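Ethanolamine kinase Pv091845 (Plasmodium vivax, PDB 2QG7) probably phosphorylates ethanolamine, the first step in making phosphatidylethanolamine from ethanolamine. Local coordinates at residues Q411-L423 / R445-V458. Sequence-based numbering, arbitrary orientation.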
# COMPACT_ATOMS: atom_id res chain seq x y z
N GLN D 411 15.92 -18.70 -0.37
CA GLN D 411 16.20 -17.26 -0.51
C GLN D 411 15.64 -16.62 -1.82
O GLN D 411 15.01 -15.58 -1.76
CB GLN D 411 17.71 -17.03 -0.29
CG GLN D 411 18.04 -15.86 0.55
CD GLN D 411 17.51 -15.95 1.93
OE1 GLN D 411 17.06 -14.95 2.52
NE2 GLN D 411 17.61 -17.14 2.51
N PRO D 412 15.83 -17.26 -2.98
CA PRO D 412 15.16 -16.70 -4.16
C PRO D 412 13.65 -16.98 -4.29
O PRO D 412 13.01 -16.47 -5.23
CB PRO D 412 15.88 -17.42 -5.31
CG PRO D 412 16.32 -18.75 -4.73
CD PRO D 412 16.63 -18.48 -3.29
N PHE D 413 13.07 -17.82 -3.43
CA PHE D 413 11.65 -18.16 -3.51
C PHE D 413 10.78 -17.07 -2.87
O PHE D 413 9.56 -17.05 -3.06
CB PHE D 413 11.35 -19.53 -2.86
CG PHE D 413 11.83 -20.69 -3.67
CD1 PHE D 413 13.15 -21.14 -3.57
CD2 PHE D 413 10.96 -21.34 -4.55
CE1 PHE D 413 13.57 -22.19 -4.30
CE2 PHE D 413 11.39 -22.43 -5.32
CZ PHE D 413 12.69 -22.83 -5.21
N TYR D 414 11.42 -16.18 -2.12
CA TYR D 414 10.78 -14.99 -1.60
C TYR D 414 10.14 -14.15 -2.74
O TYR D 414 8.92 -13.83 -2.70
CB TYR D 414 11.80 -14.17 -0.88
CG TYR D 414 11.98 -14.48 0.57
CD1 TYR D 414 11.11 -13.94 1.52
CD2 TYR D 414 13.06 -15.28 1.02
CE1 TYR D 414 11.27 -14.19 2.86
CE2 TYR D 414 13.24 -15.54 2.39
CZ TYR D 414 12.34 -14.98 3.29
OH TYR D 414 12.48 -15.20 4.62
N ILE D 415 10.96 -13.84 -3.74
CA ILE D 415 10.53 -13.15 -4.95
C ILE D 415 9.54 -13.95 -5.78
O ILE D 415 8.65 -13.39 -6.41
CB ILE D 415 11.72 -12.76 -5.87
CG1 ILE D 415 12.65 -11.76 -5.15
CG2 ILE D 415 11.19 -12.09 -7.16
CD1 ILE D 415 14.05 -11.86 -5.75
N CYS D 416 9.74 -15.24 -5.81
CA CYS D 416 8.84 -16.17 -6.51
C CYS D 416 7.39 -16.14 -5.90
O CYS D 416 6.37 -16.14 -6.60
CB CYS D 416 9.45 -17.57 -6.40
SG CYS D 416 8.52 -18.77 -7.28
N SER D 417 7.33 -16.13 -4.59
CA SER D 417 6.11 -15.98 -3.84
C SER D 417 5.43 -14.59 -4.08
O SER D 417 4.22 -14.52 -4.20
CB SER D 417 6.47 -16.13 -2.36
OG SER D 417 5.39 -15.78 -1.54
N HIS D 418 6.22 -13.51 -4.17
CA HIS D 418 5.70 -12.20 -4.60
C HIS D 418 5.05 -12.18 -5.98
O HIS D 418 3.99 -11.61 -6.17
CB HIS D 418 6.81 -11.14 -4.54
CG HIS D 418 7.28 -10.85 -3.16
ND1 HIS D 418 6.42 -10.63 -2.11
CD2 HIS D 418 8.53 -10.74 -2.66
CE1 HIS D 418 7.11 -10.37 -1.01
NE2 HIS D 418 8.40 -10.43 -1.32
N ILE D 419 5.71 -12.77 -6.97
CA ILE D 419 5.19 -12.81 -8.30
C ILE D 419 3.93 -13.64 -8.39
O ILE D 419 2.94 -13.23 -9.01
CB ILE D 419 6.28 -13.28 -9.31
CG1 ILE D 419 7.42 -12.24 -9.33
CG2 ILE D 419 5.67 -13.48 -10.69
CD1 ILE D 419 8.72 -12.66 -10.07
N ASN D 420 3.95 -14.81 -7.77
CA ASN D 420 2.79 -15.69 -7.73
C ASN D 420 1.55 -14.98 -7.18
O ASN D 420 0.48 -15.04 -7.78
CB ASN D 420 3.11 -16.96 -6.90
CG ASN D 420 1.96 -17.97 -6.92
OD1 ASN D 420 1.73 -18.65 -7.92
ND2 ASN D 420 1.22 -18.05 -5.83
N TRP D 421 1.66 -14.37 -6.01
CA TRP D 421 0.51 -13.76 -5.39
C TRP D 421 0.16 -12.39 -5.94
O TRP D 421 -0.98 -11.97 -5.81
CB TRP D 421 0.64 -13.73 -3.87
CG TRP D 421 0.48 -15.12 -3.29
CD1 TRP D 421 1.47 -15.90 -2.77
CD2 TRP D 421 -0.71 -15.92 -3.27
NE1 TRP D 421 0.95 -17.11 -2.39
CE2 TRP D 421 -0.38 -17.16 -2.69
CE3 TRP D 421 -2.05 -15.70 -3.67
CZ2 TRP D 421 -1.31 -18.18 -2.49
CZ3 TRP D 421 -2.99 -16.73 -3.47
CH2 TRP D 421 -2.61 -17.95 -2.89
N GLY D 422 1.15 -11.69 -6.54
CA GLY D 422 0.88 -10.53 -7.36
C GLY D 422 -0.04 -10.79 -8.54
O GLY D 422 -0.94 -10.01 -8.78
N LEU D 423 0.20 -11.86 -9.30
CA LEU D 423 -0.53 -12.13 -10.51
C LEU D 423 -1.86 -12.74 -10.17
O LEU D 423 -2.84 -12.48 -10.85
CB LEU D 423 0.24 -13.08 -11.41
CG LEU D 423 1.61 -12.72 -11.97
CD1 LEU D 423 2.21 -13.93 -12.69
CD2 LEU D 423 1.59 -11.44 -12.83
N ARG D 445 2.53 -6.63 -3.98
CA ARG D 445 3.32 -7.87 -4.10
C ARG D 445 4.30 -7.81 -5.26
O ARG D 445 5.44 -8.19 -5.10
CB ARG D 445 2.46 -9.15 -4.23
CG ARG D 445 1.53 -9.46 -3.10
CD ARG D 445 2.22 -9.48 -1.75
NE ARG D 445 3.28 -10.50 -1.69
CZ ARG D 445 3.09 -11.78 -1.33
NH1 ARG D 445 4.12 -12.58 -1.31
NH2 ARG D 445 1.88 -12.25 -0.99
N LEU D 446 3.84 -7.36 -6.44
CA LEU D 446 4.70 -7.19 -7.61
C LEU D 446 5.80 -6.18 -7.40
O LEU D 446 6.87 -6.37 -7.94
CB LEU D 446 3.90 -6.80 -8.83
CG LEU D 446 3.10 -7.92 -9.51
CD1 LEU D 446 2.43 -7.42 -10.81
CD2 LEU D 446 3.93 -9.21 -9.80
N THR D 447 5.53 -5.11 -6.63
CA THR D 447 6.52 -4.11 -6.24
C THR D 447 7.60 -4.78 -5.36
O THR D 447 8.79 -4.52 -5.53
CB THR D 447 5.86 -2.90 -5.47
OG1 THR D 447 4.88 -2.26 -6.31
CG2 THR D 447 6.85 -1.86 -5.07
N ALA D 448 7.14 -5.60 -4.40
CA ALA D 448 8.03 -6.37 -3.51
C ALA D 448 8.98 -7.29 -4.26
O ALA D 448 10.07 -7.52 -3.78
CB ALA D 448 7.23 -7.15 -2.50
N SER D 449 8.58 -7.81 -5.42
CA SER D 449 9.44 -8.63 -6.22
C SER D 449 10.59 -7.86 -6.86
O SER D 449 11.62 -8.45 -7.19
CB SER D 449 8.65 -9.33 -7.30
OG SER D 449 8.24 -8.42 -8.30
N CYS D 450 10.44 -6.55 -7.01
CA CYS D 450 11.51 -5.68 -7.53
C CYS D 450 12.29 -5.01 -6.42
O CYS D 450 13.27 -4.34 -6.71
CB CYS D 450 10.92 -4.59 -8.43
SG CYS D 450 10.02 -5.26 -9.81
N LEU D 451 11.86 -5.15 -5.16
CA LEU D 451 12.51 -4.38 -4.09
C LEU D 451 13.86 -4.96 -3.68
O LEU D 451 14.00 -6.17 -3.64
CB LEU D 451 11.63 -4.27 -2.86
CG LEU D 451 10.43 -3.34 -2.80
CD1 LEU D 451 9.69 -3.60 -1.49
CD2 LEU D 451 10.81 -1.88 -2.88
N PRO D 452 14.85 -4.09 -3.39
CA PRO D 452 16.20 -4.48 -2.97
C PRO D 452 16.24 -5.43 -1.77
O PRO D 452 17.02 -6.39 -1.77
CB PRO D 452 16.83 -3.14 -2.59
CG PRO D 452 16.21 -2.18 -3.56
CD PRO D 452 14.76 -2.61 -3.50
N ILE D 453 15.41 -5.15 -0.76
CA ILE D 453 15.32 -5.99 0.42
C ILE D 453 15.00 -7.45 0.09
O ILE D 453 15.27 -8.33 0.89
CB ILE D 453 14.29 -5.44 1.45
CG1 ILE D 453 12.91 -5.25 0.80
CG2 ILE D 453 14.82 -4.13 2.11
CD1 ILE D 453 11.81 -5.06 1.79
N PHE D 454 14.43 -7.71 -1.08
CA PHE D 454 14.11 -9.06 -1.45
C PHE D 454 15.01 -9.55 -2.56
O PHE D 454 15.28 -10.74 -2.65
CB PHE D 454 12.64 -9.22 -1.88
CG PHE D 454 11.68 -9.17 -0.73
CD1 PHE D 454 10.83 -8.08 -0.57
CD2 PHE D 454 11.63 -10.21 0.20
CE1 PHE D 454 9.95 -8.03 0.50
CE2 PHE D 454 10.76 -10.17 1.28
CZ PHE D 454 9.92 -9.08 1.44
N ARG D 455 15.48 -8.64 -3.42
CA ARG D 455 16.37 -9.02 -4.51
C ARG D 455 17.80 -9.33 -4.02
O ARG D 455 18.52 -10.08 -4.66
CB ARG D 455 16.42 -7.90 -5.56
CG ARG D 455 15.20 -7.74 -6.41
CD ARG D 455 15.24 -8.68 -7.57
NE ARG D 455 14.22 -8.42 -8.57
CZ ARG D 455 14.39 -7.67 -9.67
NH1 ARG D 455 13.40 -7.50 -10.52
NH2 ARG D 455 15.55 -7.07 -9.92
N SER D 456 18.22 -8.71 -2.92
CA SER D 456 19.56 -8.88 -2.41
C SER D 456 19.71 -10.11 -1.50
O SER D 456 20.77 -10.35 -0.89
CB SER D 456 19.99 -7.63 -1.65
OG SER D 456 19.21 -7.46 -0.49
N LYS D 457 18.61 -10.86 -1.39
CA LYS D 457 18.56 -12.09 -0.64
C LYS D 457 19.26 -13.15 -1.47
O LYS D 457 19.99 -13.97 -0.91
CB LYS D 457 17.10 -12.48 -0.40
CG LYS D 457 16.48 -11.82 0.82
CD LYS D 457 15.08 -12.33 0.92
CE LYS D 457 14.27 -11.54 1.92
NZ LYS D 457 14.93 -11.50 3.23
N VAL D 458 19.03 -13.12 -2.78
CA VAL D 458 19.55 -14.12 -3.71
C VAL D 458 21.08 -14.14 -3.81
O VAL D 458 21.75 -13.08 -3.66
CB VAL D 458 18.97 -13.92 -5.12
CG1 VAL D 458 19.54 -14.97 -6.10
CG2 VAL D 458 17.46 -14.03 -5.07
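His418 is gripped on three sides by the segment 445-458. Arg445 NE donates to His418 ND1 (3.2 Å, N-H...N angle 152°), and the bond lies in both the ring and the guanidinium planes, although these planes stand nearly perpendicular. Ala448 CB sits 3.5 Å from the ring centroid, over one face, a CH-pi contact. At the far end, His418 NE2 points into the face of Phe454: the planes meet at 71° with centroids 4.3 Å apart, a T-shaped pair in which histidine supplies the edge.

The Arg445 chain, bent twice before the guanidinium, brings one face of that group under Trp421 CB, which lies 3.5 Å from NH2. This knob fills a hole formed by Ser417, His418, Trp421 and Gly422, while Tyr441 is hydrogen-bonded to NH2. The His418, Ala448 and Phe454 cluster is buried; towards the C-terminus Lys457 is partly exposed and Val458 exposed. There Lys457 CE lies 3.8 Å from the Tyr414 centroid, and NZ, 4.4 Å from it and 14° off the normal, makes a cation-pi contact; Val458 CG2 touches Pro412 CB at 3.7 Å.

The contact thus packs the end of helix 438-448 and the C-terminal residues against 411-423 in the helical part of the kinase-like fold. With ND1 accepting from Arg445, a neutral His418 protonated at NE2 would direct that N-H at the Phe454 pi cloud.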